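Local coordinates for protein carbohydrate binding module (Ruminococcus flavefaciens, PDB 4V1K) that probably binds plant cell-wall polysaccharides, as a carbohydrate-binding module of the cellulosomal family 9 glycoside hydrolase Cel9A, at residues V46-N51 and D120-D125; K52-Y57 and Q81-N86. All coordinates share one frame; numbering follows the deposited sequence. Where two conformers were deposited one is given.

Contact 1 (V46-N51 and D120-D125); sequences VNISAN and DEFTID
Ser49 OG donates to Asp125 OD2 at 2.7 Å, arriving on the syn lone pair, the one facing the carboxylate's other oxygen. The hydroxyl sits between the serine's backbone N and carbonyl carbon (chi1 70°), and from there it reaches past its pairing partner Thr123 to the aspartate two residues further on. A serine suits this partly exposed face because its short side chain brings a hydroxyl donor within reach of the carboxylate.

The backbones run antiparallel. Ser49 and Thr123 form a hydrogen-bonded pair, N to O both ways: Thr123 N to Ser49 O is 2.8 Å and almost straight (172°), Ser49 N to Thr123 O 3.0 Å. Two residues along, Asp125 N reaches Asn47 O at 2.8 Å, by a more bent bond. At the other end, where the strands part, a water takes Asn51 N and gives to Glu121 O, keeping the ladder bridged.

The opposite face is apolar. Ile48 sets its CG2 obliquely 3.9 Å from Phe122 CD2, and Val46 CG1 meets Ile124 CG2 at 4.0 Å; branched and aromatic residues fit this buried side, where Ile117 touches both Ile48 and Phe122. Strand 5-15 flanks one strand and strand 87-93 the other, which makes this the central pairing of a four-stranded antiparallel sheet in a beta-sandwich, a common architecture of carbohydrate-binding modules.

Contact 2 (K52-Y57 and Q81-N86); sequences KNIGKY and QSISGN
Ile54 and Ile83 meet across the hairpin end, their CB atoms 3.9 Å apart and their branches crossing at a slant. The CG1 branch of Ile54 lies beside its own backbone N (chi1 -72°), which carries it past the carbonyl of Gly85 and puts CD1 3.7 Å from Asn86 O. Beta-branched, apolar isoleucines suit this buried position, where their branches pack on one another. Cutting Ile54 back to an alanine would keep the CB contact but would probably leave Ile83 CG2 and CD1 short of hydrocarbon neighbours and open a gap beside Asn86 O.

Backbone bonds hold the two isoleucines close to each other. Ile54 N bonds Gly85 O at 3.0 Å from above the carbonyl plane, and Gly55 exchanges bonds with Ile83 through N and O, the Ile83 N to Gly55 O bond being 2.8 Å. Gly55 turns through a positive phi (76°), a conformation that suits a residue without a side chain. Tyr57 and Gln81 close a second reciprocal pair, with Tyr57 N to Gln81 O at 2.8 Å.

Toward solvent the chemistry becomes polar. Lys56 CG rests on Ser82 CB at 3.8 Å, and the bent lysine chain brings NZ back to a water that also bonds Ser82 OG. At the loop end, Asn53 OD1 lies 2.9 Å from Asn86 ND2, with the two amide planes turned 69° apart.

Further out, Tyr57 bonds Gly113 through its hydroxyl and lays its ring nearly parallel to that of Phe112. Asp118 takes Lys56 N, while Ile54 and Ile83 both touch Ile48, so this end of the 55-64/73-83 hairpin is joined to strand 109-114, to Asp118 just past strand 116-117, and to strand 41-49.

Overall arrangement
Contact 1 pairs neighbouring strands in the middle of the four-stranded sheet, whereas contact 2 fastens one end of a hairpin belonging to the second sheet. Both are partly buried, contact 2 being the more exposed, with six of its twelve touching residues exposed against one of ten. Accordingly, contact 1 sets an apolar face against a polar one, while contact 2 keeps its hydrocarbon to a few residues and relies more on backbone bonds, glycines and amides. They are joined directly in the chain, Asn51 being followed by Lys52. They also touch: Ala50 N is probably hydrogen-bonded to Asn86 O, and Ile48 CD1 packs 3.9 Å from Ile83 CD1, uniting their apolar sides between the sheets.

Contact 1 (V46-N51 and D120-D125)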
loop_
_atom_site.group_PDB
_atom_site.type_symbol
_atom_site.label_atom_id
_atom_site.label_comp_id
_atom_site.label_asym_id
_atom_site.label_seq_id
_atom_site.Cartn_x
_atom_site.Cartn_y
_atom_site.Cartn_z
ATOM N N VAL A 46 -4.322 2.103 3.488
ATOM C CA VAL A 46 -3.223 2.898 4.031
ATOM C C VAL A 46 -3.863 4.120 4.720
ATOM O O VAL A 46 -4.509 4.959 4.074
ATOM C CB VAL A 46 -2.225 3.301 2.953
ATOM C CG1 VAL A 46 -1.113 4.153 3.564
ATOM C CG2 VAL A 46 -1.647 2.036 2.275
ATOM N N ASN A 47 -3.659 4.212 6.033
ATOM C CA ASN A 47 -4.202 5.302 6.858
ATOM C C ASN A 47 -3.131 6.351 7.057
ATOM O O ASN A 47 -2.044 6.051 7.589
ATOM C CB ASN A 47 -4.724 4.752 8.183
ATOM C CG ASN A 47 -5.861 3.788 7.969
ATOM O OD1 ASN A 47 -6.919 4.172 7.483
ATOM N ND2 ASN A 47 -5.640 2.531 8.286
ATOM N N ILE A 48 -3.442 7.570 6.628
ATOM C CA ILE A 48 -2.464 8.653 6.686
ATOM C C ILE A 48 -2.995 9.863 7.430
ATOM O O ILE A 48 -4.209 10.061 7.522
ATOM C CB ILE A 48 -1.963 9.080 5.280
ATOM C CG1 ILE A 48 -3.072 9.701 4.426
ATOM C CG2 ILE A 48 -1.329 7.928 4.537
ATOM C CD1 ILE A 48 -2.586 10.349 3.133
ATOM N N SER A 49 -2.070 10.673 7.935
ATOM C CA SER A 49 -2.407 11.907 8.629
ATOM C C SER A 49 -1.374 12.990 8.385
ATOM O O SER A 49 -0.237 12.715 7.956
ATOM C CB SER A 49 -2.615 11.621 10.121
ATOM O OG SER A 49 -1.417 11.295 10.787
ATOM N N ALA A 50 -1.757 14.226 8.655
ATOM C CA ALA A 50 -0.913 15.371 8.383
ATOM C C ALA A 50 -1.275 16.483 9.362
ATOM O O ALA A 50 -2.221 16.346 10.168
ATOM C CB ALA A 50 -1.111 15.822 6.942
ATOM N N ASN A 51 -0.516 17.571 9.310
ATOM C CA ASN A 51 -0.759 18.722 10.160
ATOM C C ASN A 51 -1.680 19.770 9.522
ATOM O O ASN A 51 -1.916 20.836 10.093
ATOM C CB ASN A 51 0.589 19.329 10.557
ATOM C CG ASN A 51 1.326 18.466 11.563
ATOM O OD1 ASN A 51 0.704 17.764 12.354
ATOM N ND2 ASN A 51 2.646 18.500 11.527
ATOM N N ASP A 120 2.406 18.123 1.297
ATOM C CA ASP A 120 3.703 17.476 0.970
ATOM C C ASP A 120 4.208 16.482 2.026
ATOM O O ASP A 120 4.844 15.461 1.711
ATOM C CB ASP A 120 4.762 18.549 0.729
ATOM C CG ASP A 120 5.943 18.051 -0.051
ATOM O OD1 ASP A 120 5.712 17.512 -1.157
ATOM O OD2 ASP A 120 7.108 18.236 0.402
ATOM N N GLU A 121 3.927 16.807 3.269
ATOM C CA GLU A 121 4.406 16.076 4.422
ATOM C C GLU A 121 3.253 15.345 5.083
ATOM O O GLU A 121 2.230 15.943 5.448
ATOM C CB GLU A 121 5.104 17.015 5.411
ATOM C CG GLU A 121 6.414 17.552 4.840
ATOM C CD GLU A 121 7.206 18.465 5.755
ATOM O OE1 GLU A 121 7.143 18.373 6.994
ATOM O OE2 GLU A 121 7.954 19.291 5.184
ATOM N N PHE A 122 3.410 14.034 5.221
ATOM C CA PHE A 122 2.370 13.226 5.880
ATOM C C PHE A 122 2.992 12.026 6.566
ATOM O O PHE A 122 4.147 11.677 6.310
ATOM C CB PHE A 122 1.291 12.796 4.867
ATOM C CG PHE A 122 1.783 11.815 3.821
ATOM C CD1 PHE A 122 2.424 12.275 2.681
ATOM C CD2 PHE A 122 1.586 10.460 3.949
ATOM C CE1 PHE A 122 2.878 11.411 1.717
ATOM C CE2 PHE A 122 2.043 9.573 2.974
ATOM C CZ PHE A 122 2.686 10.049 1.853
ATOM N N THR A 123 2.218 11.406 7.446
ATOM C CA THR A 123 2.634 10.175 8.137
ATOM C C THR A 123 1.744 9.003 7.757
ATOM O O THR A 123 0.499 9.134 7.691
ATOM C CB THR A 123 2.605 10.374 9.675
ATOM O OG1 THR A 123 3.465 11.465 10.042
ATOM C CG2 THR A 123 3.102 9.118 10.404
ATOM N N ILE A 124 2.389 7.875 7.457
ATOM C CA ILE A 124 1.688 6.585 7.301
ATOM C C ILE A 124 1.512 6.017 8.705
ATOM O O ILE A 124 2.475 5.470 9.332
ATOM C CB ILE A 124 2.467 5.604 6.373
ATOM C CG1 ILE A 124 2.603 6.218 4.974
ATOM C CG2 ILE A 124 1.779 4.232 6.293
ATOM C CD1 ILE A 124 3.521 5.422 4.050
ATOM N N ASP A 125 0.289 6.149 9.209
ATOM C CA ASP A 125 -0.013 5.691 10.561
ATOM C C ASP A 125 -0.229 4.185 10.658
ATOM O O ASP A 125 0.210 3.552 11.642
ATOM C CB ASP A 125 -1.231 6.421 11.102
ATOM C CG ASP A 125 -1.004 7.931 11.246
ATOM O OD1 ASP A 125 0.043 8.361 11.768
ATOM O OD2 ASP A 125 -1.910 8.684 10.859
HETATM O O HOH W 1 1.840 17.535 7.518
#

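Contact 2 (K52-Y57 and Q81-N86)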
loop_
_atom_site.group_PDB
_atom_site.type_symbol
_atom_site.label_atom_id
_atom_site.label_comp_id
_atom_site.label_asym_id
_atom_site.label_seq_id
_atom_site.Cartn_x
_atom_site.Cartn_y
_atom_site.Cartn_z
ATOM N N LYS A 52 -2.189 19.463 8.334
ATOM C CA LYS A 52 -3.086 20.348 7.609
ATOM C C LYS A 52 -3.947 19.472 6.716
ATOM O O LYS A 52 -3.731 18.252 6.640
ATOM C CB LYS A 52 -2.272 21.343 6.785
ATOM C CG LYS A 52 -1.331 20.690 5.795
ATOM C CD LYS A 52 -0.413 21.701 5.114
ATOM C CE LYS A 52 -1.133 22.413 3.982
ATOM N NZ LYS A 52 -0.187 23.118 3.074
ATOM N N ASN A 53 -4.930 20.066 6.061
ATOM C CA ASN A 53 -5.814 19.287 5.174
ATOM C C ASN A 53 -5.000 18.635 4.053
ATOM O O ASN A 53 -4.156 19.270 3.425
ATOM C CB ASN A 53 -6.951 20.153 4.612
ATOM C CG ASN A 53 -7.930 20.595 5.699
ATOM O OD1 ASN A 53 -7.988 20.001 6.785
ATOM N ND2 ASN A 53 -8.703 21.632 5.416
ATOM N N ILE A 54 -5.263 17.363 3.801
ATOM C CA ILE A 54 -4.430 16.582 2.907
ATOM C C ILE A 54 -4.675 16.863 1.435
ATOM O O ILE A 54 -3.724 16.992 0.679
ATOM C CB ILE A 54 -4.585 15.075 3.227
ATOM C CG1 ILE A 54 -3.881 14.795 4.559
ATOM C CG2 ILE A 54 -4.006 14.201 2.113
ATOM C CD1 ILE A 54 -4.235 13.488 5.191
ATOM N N GLY A 55 -5.937 16.944 1.031
ATOM C CA GLY A 55 -6.274 17.109 -0.375
ATOM C C GLY A 55 -6.126 15.839 -1.183
ATOM O O GLY A 55 -6.391 14.748 -0.674
ATOM N N LYS A 56 -5.748 15.988 -2.455
ATOM C CA LYS A 56 -5.690 14.853 -3.366
ATOM C C LYS A 56 -4.382 14.069 -3.314
ATOM O O LYS A 56 -3.275 14.639 -3.308
ATOM C CB LYS A 56 -5.957 15.276 -4.810
ATOM C CG LYS A 56 -7.434 15.164 -5.152
ATOM C CD LYS A 56 -7.707 15.398 -6.629
ATOM C CE LYS A 56 -7.706 16.856 -6.997
ATOM N NZ LYS A 56 -8.852 17.604 -6.407
ATOM N N TYR A 57 -4.561 12.766 -3.305
ATOM C CA TYR A 57 -3.525 11.755 -3.550
ATOM C C TYR A 57 -3.770 11.139 -4.925
ATOM O O TYR A 57 -4.907 10.847 -5.265
ATOM C CB TYR A 57 -3.627 10.640 -2.483
ATOM C CG TYR A 57 -3.026 9.290 -2.862
ATOM C CD1 TYR A 57 -1.673 9.003 -2.632
ATOM C CD2 TYR A 57 -3.803 8.298 -3.452
ATOM C CE1 TYR A 57 -1.131 7.780 -2.990
ATOM C CE2 TYR A 57 -3.268 7.070 -3.834
ATOM C CZ TYR A 57 -1.944 6.799 -3.584
ATOM O OH TYR A 57 -1.466 5.552 -3.954
ATOM N N GLN A 81 -7.769 9.946 -4.860
ATOM C CA GLN A 81 -8.568 10.054 -3.628
ATOM C C GLN A 81 -8.372 11.460 -3.065
ATOM O O GLN A 81 -7.248 11.929 -2.961
ATOM C CB GLN A 81 -8.029 9.060 -2.602
ATOM C CG GLN A 81 -8.507 9.232 -1.182
ATOM C CD GLN A 81 -9.729 8.411 -0.924
ATOM O OE1 GLN A 81 -9.862 7.327 -1.464
ATOM N NE2 GLN A 81 -10.619 8.908 -0.091
ATOM N N SER A 82 -9.451 12.125 -2.694
ATOM C CA SER A 82 -9.354 13.427 -2.042
ATOM C C SER A 82 -9.722 13.236 -0.570
ATOM O O SER A 82 -10.750 12.638 -0.259
ATOM C CB SER A 82 -10.296 14.441 -2.685
ATOM O OG SER A 82 -10.079 15.744 -2.152
ATOM N N ILE A 83 -8.871 13.751 0.309
ATOM C CA ILE A 83 -9.053 13.688 1.753
ATOM C C ILE A 83 -9.285 15.110 2.263
ATOM O O ILE A 83 -8.412 15.970 2.176
ATOM C CB ILE A 83 -7.833 13.032 2.452
ATOM C CG1 ILE A 83 -7.684 11.581 1.985
ATOM C CG2 ILE A 83 -7.973 13.113 3.972
ATOM C CD1 ILE A 83 -6.394 10.897 2.408
ATOM N N SER A 84 -10.476 15.363 2.799
ATOM C CA SER A 84 -10.848 16.746 3.087
ATOM C C SER A 84 -10.222 17.299 4.380
ATOM O O SER A 84 -9.992 18.517 4.483
ATOM C CB SER A 84 -12.372 16.952 3.040
ATOM O OG SER A 84 -13.008 16.055 3.882
ATOM N N GLY A 85 -9.943 16.428 5.345
ATOM C CA GLY A 85 -9.367 16.862 6.631
ATOM C C GLY A 85 -7.923 16.445 6.811
ATOM O O GLY A 85 -7.221 16.190 5.815
ATOM N N ASN A 86 -7.491 16.372 8.071
ATOM C CA ASN A 86 -6.078 16.110 8.434
ATOM C C ASN A 86 -5.737 14.593 8.475
ATOM O O ASN A 86 -4.614 14.218 8.756
ATOM C CB ASN A 86 -5.737 16.718 9.838
ATOM C CG ASN A 86 -5.677 18.247 9.871
ATOM O OD1 ASN A 86 -5.062 18.823 10.787
ATOM N ND2 ASN A 86 -6.334 18.914 8.943
HETATM O O HOH W 2 -8.693 17.973 -3.338
#